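Local coordinates for PUA domain-containing protein (Archaeoglobus fulgidus DSM 4304, PDB 2Q07) that probably binds RNA in archaeosine-tRNA biosynthesis, this chain being the C-terminal part of a longer protein of the archaeosine synthase type 1 family, at residues 33-38 with 60-65; 40-45 with 191-196. One frame throughout, in Å; residues are numbered along the deposited sequence.

In the fold
Interaction 1 (33-38 with 60-65) belongs to the core of the DUF5591 region: two neighbouring parallel strands of a mixed sheet, held by backbone hydrogen bonds and buried by aliphatic side chains. Interaction 2 (40-45 with 191-196) is a surface contact about 15 Å away, centre to centre, where a loop of that same region meets a loop of the pre-PUA region without a hydrogen bond across it, through two prolines, a leucine, a threonine methyl and a tyrosine ring. Strand 31-36 carries the first half of one and leads directly into the loop of the other. Tyr43, in that loop but not part of its contact, packs its ring on Cys37, Thr38 and Ile64 of interaction 1.

Interaction 1: 33-38 with 60-65; sequences LLLPCT and VNEIII
Leu33 and Leu35 exchange backbone hydrogen bonds with Asn61, Ile63 and Ile65, so the strands 33-36 and 61-65 run parallel with Leu33 beside Glu62 and Leu35 beside Ile64. The ladder starts with a short bond from Leu33 N to Asn61 O (2.6 Å) and continues with Ile63 N to Leu33 O. Farther along, Ile65 N bonds to Leu35 O at 2.8 Å. The axes of strands 33-36 and 61-65 diverge by 31°. Between the two strands, the face of Leu34 meets through aliphatic groups only: its CD2 rests 3.8 Å from Ile63 CB, the two side chains running abreast off the sheet, while CB of Leu34 meets CD1 of Ile65. Helix 94-111 packs on Ile63 and Ile65, and helix 123-132 on Leu34 and Ile65. The pair forms the two strands of a beta-alpha-beta unit whose connecting helix, 47-55, packs on the other face against Leu35 and Ile64. That face also takes in a charge: Glu62 reaches past Leu35, OE2 3.9 Å from CD1 of the leucine, and its carboxylate is buried but shared in salt bridges with Arg53 and Arg73, which would favour the charged form. Contact thins where strand 33-36 ends. Pro36, partly exposed, keeps its ring off the neighbouring strand, and the last rung, Cys37 N to Ile65 O, is weak and bent to 123°. One tight spot persists at this looser end: with Ile64 CG2 anti to its backbone N, the methyl is pushed against Cys37 CA at 3.4 Å, shorter than carbons normally pack, and it also touches Cys37 CB at 3.8 Å.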
loop_
_atom_site.group_PDB
_atom_site.type_symbol
_atom_site.label_atom_id
_atom_site.label_comp_id
_atom_site.label_asym_id
_atom_site.label_seq_id
_atom_site.Cartn_x
_atom_site.Cartn_y
_atom_site.Cartn_z
ATOM N N LEU A 33 2.682 1.305 16.162
ATOM C CA LEU A 33 3.165 2.646 16.450
ATOM C C LEU A 33 2.427 3.686 15.594
ATOM O O LEU A 33 2.393 3.574 14.360
ATOM C CB LEU A 33 4.666 2.709 16.155
ATOM C CG LEU A 33 5.358 4.054 16.315
ATOM C CD1 LEU A 33 5.236 4.515 17.756
ATOM C CD2 LEU A 33 6.820 3.913 15.896
ATOM N N LEU A 34 1.829 4.686 16.237
ATOM C CA LEU A 34 1.126 5.739 15.506
ATOM C C LEU A 34 2.063 6.942 15.375
ATOM O O LEU A 34 2.695 7.366 16.353
ATOM C CB LEU A 34 -0.171 6.136 16.230
ATOM C CG LEU A 34 -1.121 4.991 16.606
ATOM C CD1 LEU A 34 -2.395 5.560 17.217
ATOM C CD2 LEU A 34 -1.447 4.157 15.371
ATOM N N LEU A 35 2.138 7.487 14.163
ATOM C CA LEU A 35 3.015 8.601 13.860
ATOM C C LEU A 35 2.324 9.740 13.112
ATOM O O LEU A 35 1.306 9.546 12.454
ATOM C CB LEU A 35 4.197 8.099 13.027
ATOM C CG LEU A 35 5.051 7.020 13.690
ATOM C CD1 LEU A 35 5.957 6.371 12.661
ATOM C CD2 LEU A 35 5.848 7.653 14.822
ATOM N N PRO A 36 2.891 10.949 13.190
ATOM C CA PRO A 36 2.269 12.076 12.492
ATOM C C PRO A 36 2.649 12.079 11.012
ATOM O O PRO A 36 3.727 11.612 10.638
ATOM C CB PRO A 36 2.836 13.273 13.235
ATOM C CG PRO A 36 4.248 12.841 13.470
ATOM C CD PRO A 36 4.105 11.382 13.907
ATOM N N CYS A 37 1.755 12.580 10.165
ATOM C CA CYS A 37 2.073 12.652 8.748
ATOM C C CYS A 37 3.107 13.765 8.607
ATOM O O CYS A 37 3.325 14.535 9.540
ATOM C CB CYS A 37 0.821 12.966 7.919
ATOM S SG CYS A 37 -0.030 14.475 8.407
ATOM N N THR A 38 3.766 13.837 7.457
ATOM C CA THR A 38 4.775 14.867 7.234
ATOM C C THR A 38 4.541 15.559 5.901
ATOM O O THR A 38 3.765 15.078 5.077
ATOM C CB THR A 38 6.195 14.268 7.229
ATOM O OG1 THR A 38 6.234 13.159 6.325
ATOM C CG2 THR A 38 6.595 13.793 8.633
ATOM N N VAL A 60 7.865 -2.794 15.118
ATOM C CA VAL A 60 6.436 -2.982 15.281
ATOM C C VAL A 60 5.784 -2.309 14.085
ATOM O O VAL A 60 6.435 -1.549 13.372
ATOM C CB VAL A 60 5.925 -2.353 16.581
ATOM C CG1 VAL A 60 6.614 -3.015 17.783
ATOM C CG2 VAL A 60 6.172 -0.849 16.563
ATOM N N ASN A 61 4.508 -2.601 13.862
ATOM C CA ASN A 61 3.768 -2.021 12.745
ATOM C C ASN A 61 3.596 -0.525 12.943
ATOM O O ASN A 61 3.586 -0.040 14.079
ATOM C CB ASN A 61 2.402 -2.697 12.627
ATOM C CG ASN A 61 2.463 -3.985 11.831
ATOM O OD1 ASN A 61 2.451 -3.959 10.594
ATOM N ND2 ASN A 61 2.547 -5.120 12.528
ATOM N N GLU A 62 3.443 0.199 11.836
ATOM C CA GLU A 62 3.302 1.648 11.886
ATOM C C GLU A 62 2.099 2.144 11.108
ATOM O O GLU A 62 1.778 1.635 10.040
ATOM C CB GLU A 62 4.552 2.325 11.307
ATOM C CG GLU A 62 5.836 2.106 12.093
ATOM C CD GLU A 62 7.078 2.328 11.232
ATOM O OE1 GLU A 62 7.233 1.609 10.219
ATOM O OE2 GLU A 62 7.893 3.218 11.559
ATOM N N ILE A 63 1.431 3.142 11.655
ATOM C CA ILE A 63 0.302 3.741 10.975
ATOM C C ILE A 63 0.539 5.237 11.064
ATOM O O ILE A 63 0.770 5.771 12.146
ATOM C CB ILE A 63 -1.032 3.370 11.644
ATOM C CG1 ILE A 63 -1.313 1.874 11.444
ATOM C CG2 ILE A 63 -2.158 4.227 11.069
ATOM C CD1 ILE A 63 -2.572 1.391 12.103
ATOM N N ILE A 64 0.519 5.904 9.918
ATOM C CA ILE A 64 0.712 7.344 9.877
ATOM C C ILE A 64 -0.652 8.032 9.893
ATOM O O ILE A 64 -1.488 7.779 9.023
ATOM C CB ILE A 64 1.478 7.775 8.591
ATOM C CG1 ILE A 64 2.910 7.232 8.632
ATOM C CG2 ILE A 64 1.468 9.302 8.455
ATOM C CD1 ILE A 64 3.038 5.784 8.198
ATOM N N ILE A 65 -0.887 8.891 10.881
ATOM C CA ILE A 65 -2.163 9.601 10.959
ATOM C C ILE A 65 -2.087 10.877 10.121
ATOM O O ILE A 65 -1.161 11.680 10.268
ATOM C CB ILE A 65 -2.518 9.997 12.413
ATOM C CG1 ILE A 65 -2.666 8.747 13.285
ATOM C CG2 ILE A 65 -3.809 10.809 12.431
ATOM C CD1 ILE A 65 -2.839 9.046 14.757
#

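Interaction 2: 40-45 with 191-196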
loop_
_atom_site.group_PDB
_atom_site.type_symbol
_atom_site.label_atom_id
_atom_site.label_comp_id
_atom_site.label_asym_id
_atom_site.label_seq_id
_atom_site.Cartn_x
_atom_site.Cartn_y
_atom_site.Cartn_z
ATOM N N ARG A 40 6.841 16.030 3.540
ATOM C CA ARG A 40 7.476 15.220 2.511
ATOM C C ARG A 40 6.927 13.795 2.495
ATOM O O ARG A 40 6.760 13.176 3.541
ATOM C CB ARG A 40 8.991 15.172 2.713
ATOM C CG ARG A 40 9.708 14.238 1.733
ATOM C CD ARG A 40 11.212 14.397 1.810
ATOM N NE ARG A 40 11.919 13.406 1.002
ATOM C CZ ARG A 40 13.242 13.327 0.915
ATOM N NH1 ARG A 40 14.001 14.183 1.583
ATOM N NH2 ARG A 40 13.810 12.387 0.171
ATOM N N LYS A 41 6.639 13.299 1.295
ATOM C CA LYS A 41 6.131 11.944 1.109
ATOM C C LYS A 41 6.976 11.262 0.024
ATOM O O LYS A 41 7.640 11.939 -0.760
ATOM C CB LYS A 41 4.666 11.978 0.666
ATOM C CG LYS A 41 3.720 12.696 1.625
ATOM C CD LYS A 41 2.305 12.665 1.081
ATOM C CE LYS A 41 1.377 13.574 1.869
ATOM N NZ LYS A 41 0.028 13.657 1.228
ATOM N N PRO A 42 7.002 9.914 0.002
ATOM C CA PRO A 42 6.290 9.036 0.940
ATOM C C PRO A 42 6.873 9.241 2.336
ATOM O O PRO A 42 8.074 9.447 2.478
ATOM C CB PRO A 42 6.553 7.643 0.374
ATOM C CG PRO A 42 7.904 7.781 -0.250
ATOM C CD PRO A 42 7.800 9.124 -0.952
ATOM N N TYR A 43 6.020 9.184 3.354
ATOM C CA TYR A 43 6.424 9.427 4.739
ATOM C C TYR A 43 7.752 8.859 5.241
ATOM O O TYR A 43 8.448 9.511 6.024
ATOM C CB TYR A 43 5.318 8.969 5.682
ATOM C CG TYR A 43 3.954 9.510 5.325
ATOM C CD1 TYR A 43 2.872 8.648 5.157
ATOM C CD2 TYR A 43 3.734 10.883 5.184
ATOM C CE1 TYR A 43 1.598 9.134 4.860
ATOM C CE2 TYR A 43 2.449 11.386 4.885
ATOM C CZ TYR A 43 1.393 10.499 4.726
ATOM O OH TYR A 43 0.129 10.955 4.433
ATOM N N LEU A 44 8.111 7.660 4.804
ATOM C CA LEU A 44 9.351 7.046 5.275
ATOM C C LEU A 44 10.627 7.817 4.911
ATOM O O LEU A 44 11.663 7.653 5.561
ATOM C CB LEU A 44 9.454 5.610 4.757
ATOM C CG LEU A 44 10.519 4.720 5.384
ATOM C CD1 LEU A 44 10.304 4.626 6.896
ATOM C CD2 LEU A 44 10.447 3.330 4.738
ATOM N N THR A 45 10.558 8.651 3.880
ATOM C CA THR A 45 11.720 9.430 3.461
ATOM C C THR A 45 11.762 10.813 4.119
ATOM O O THR A 45 12.683 11.589 3.865
ATOM C CB THR A 45 11.735 9.659 1.937
ATOM O OG1 THR A 45 10.723 10.613 1.597
ATOM C CG2 THR A 45 11.470 8.353 1.186
ATOM N N GLY A 191 16.904 -2.119 -4.798
ATOM C CA GLY A 191 16.685 -0.719 -5.108
ATOM C C GLY A 191 16.741 0.196 -3.899
ATOM O O GLY A 191 16.772 -0.266 -2.761
ATOM N N ARG A 192 16.768 1.502 -4.145
ATOM C CA ARG A 192 16.803 2.470 -3.055
ATOM C C ARG A 192 15.404 3.047 -2.847
ATOM O O ARG A 192 14.797 3.580 -3.778
ATOM C CB ARG A 192 17.813 3.588 -3.359
ATOM C CG ARG A 192 17.600 4.288 -4.693
ATOM C CD ARG A 192 18.845 5.074 -5.139
ATOM N NE ARG A 192 20.022 4.213 -5.279
ATOM C CZ ARG A 192 21.152 4.573 -5.887
ATOM N NH1 ARG A 192 21.271 5.782 -6.423
ATOM N NH2 ARG A 192 22.170 3.724 -5.956
ATOM N N TYR A 193 14.896 2.917 -1.623
ATOM C CA TYR A 193 13.566 3.416 -1.278
ATOM C C TYR A 193 13.390 4.857 -1.771
ATOM O O TYR A 193 14.304 5.670 -1.651
ATOM C CB TYR A 193 13.371 3.370 0.239
ATOM C CG TYR A 193 11.925 3.491 0.667
ATOM C CD1 TYR A 193 11.095 2.373 0.696
ATOM C CD2 TYR A 193 11.379 4.728 1.019
ATOM C CE1 TYR A 193 9.756 2.477 1.069
ATOM C CE2 TYR A 193 10.038 4.846 1.390
ATOM C CZ TYR A 193 9.234 3.713 1.417
ATOM O OH TYR A 193 7.917 3.806 1.833
ATOM N N PRO A 194 12.209 5.200 -2.312
ATOM C CA PRO A 194 10.999 4.393 -2.520
ATOM C C PRO A 194 10.956 3.588 -3.825
ATOM O O PRO A 194 9.932 2.984 -4.150
ATOM C CB PRO A 194 9.892 5.436 -2.471
ATOM C CG PRO A 194 10.523 6.587 -3.196
ATOM C CD PRO A 194 11.942 6.623 -2.617
ATOM N N GLU A 195 12.061 3.572 -4.562
ATOM C CA GLU A 195 12.120 2.846 -5.828
ATOM C C GLU A 195 12.535 1.398 -5.612
ATOM O O GLU A 195 13.589 0.967 -6.080
ATOM C CB GLU A 195 13.108 3.527 -6.778
ATOM C CG GLU A 195 12.847 5.011 -6.970
ATOM C CD GLU A 195 13.778 5.634 -7.994
ATOM O OE1 GLU A 195 15.007 5.424 -7.890
ATOM O OE2 GLU A 195 13.281 6.335 -8.899
ATOM N N LEU A 196 11.686 0.650 -4.916
ATOM C CA LEU A 196 11.953 -0.747 -4.611
ATOM C C LEU A 196 11.615 -1.665 -5.782
ATOM O O LEU A 196 10.801 -1.319 -6.635
ATOM C CB LEU A 196 11.129 -1.184 -3.395
ATOM C CG LEU A 196 11.317 -0.430 -2.075
ATOM C CD1 LEU A 196 10.321 -0.943 -1.045
ATOM C CD2 LEU A 196 12.737 -0.613 -1.586
#
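Tyr193 slides its ring into a notch formed by Pro42, Leu44 and Thr45. Leu44 roofs one face: its CD2 sits 3.7 Å from the ring centroid and 17° off the normal, a CH-pi contact, while its CB presses on CE2 at 3.5 Å. On the opposite face lies the tyrosine's own neighbour, CB of Pro194, offset toward the rim. The methyl of Thr45 fills the edge in the ring plane, CG2 standing 3.6 Å from CD2 of Tyr193. Pro42 comes in obliquely, and the bump of its CG fits against both the ring and Pro194, 4.0 Å from Tyr193 CE2 and 3.8 Å from Pro194 CB, the two proline side chains meeting nearly crosswise. Both prolines follow cis peptide bonds. The notch belongs to the loop between strand 31-36 and helix 47-55, where residues 43-45 make a short 3-10 segment; the ring comes from the loop joining antiparallel strands 188-190 and 197-200, so the contact joins the DUF5591 region to the pre-PUA region. Pro42 O stiffens the notch by accepting both Thr45 N and Thr45 OG1 (3.0 Å); with OG1 between the backbone N and the carbonyl carbon (chi1 73°), CG2 lies anti to the carbonyl carbon and is the branch that meets the ring. The tyrosine hydroxyl bonds to Glu76 OE1, which also receives Leu44 N and so ties both loops to one carboxylate. Replacing Tyr193 by an alanine would probably open a gap beneath Leu44 and beside the Thr45 methyl and leave Glu76 without its phenol partner. Beyond the notch, Tyr169 and Ile172 of helix 168-181 pack on the tyrosine, the planes of the two tyrosine rings about 15° apart.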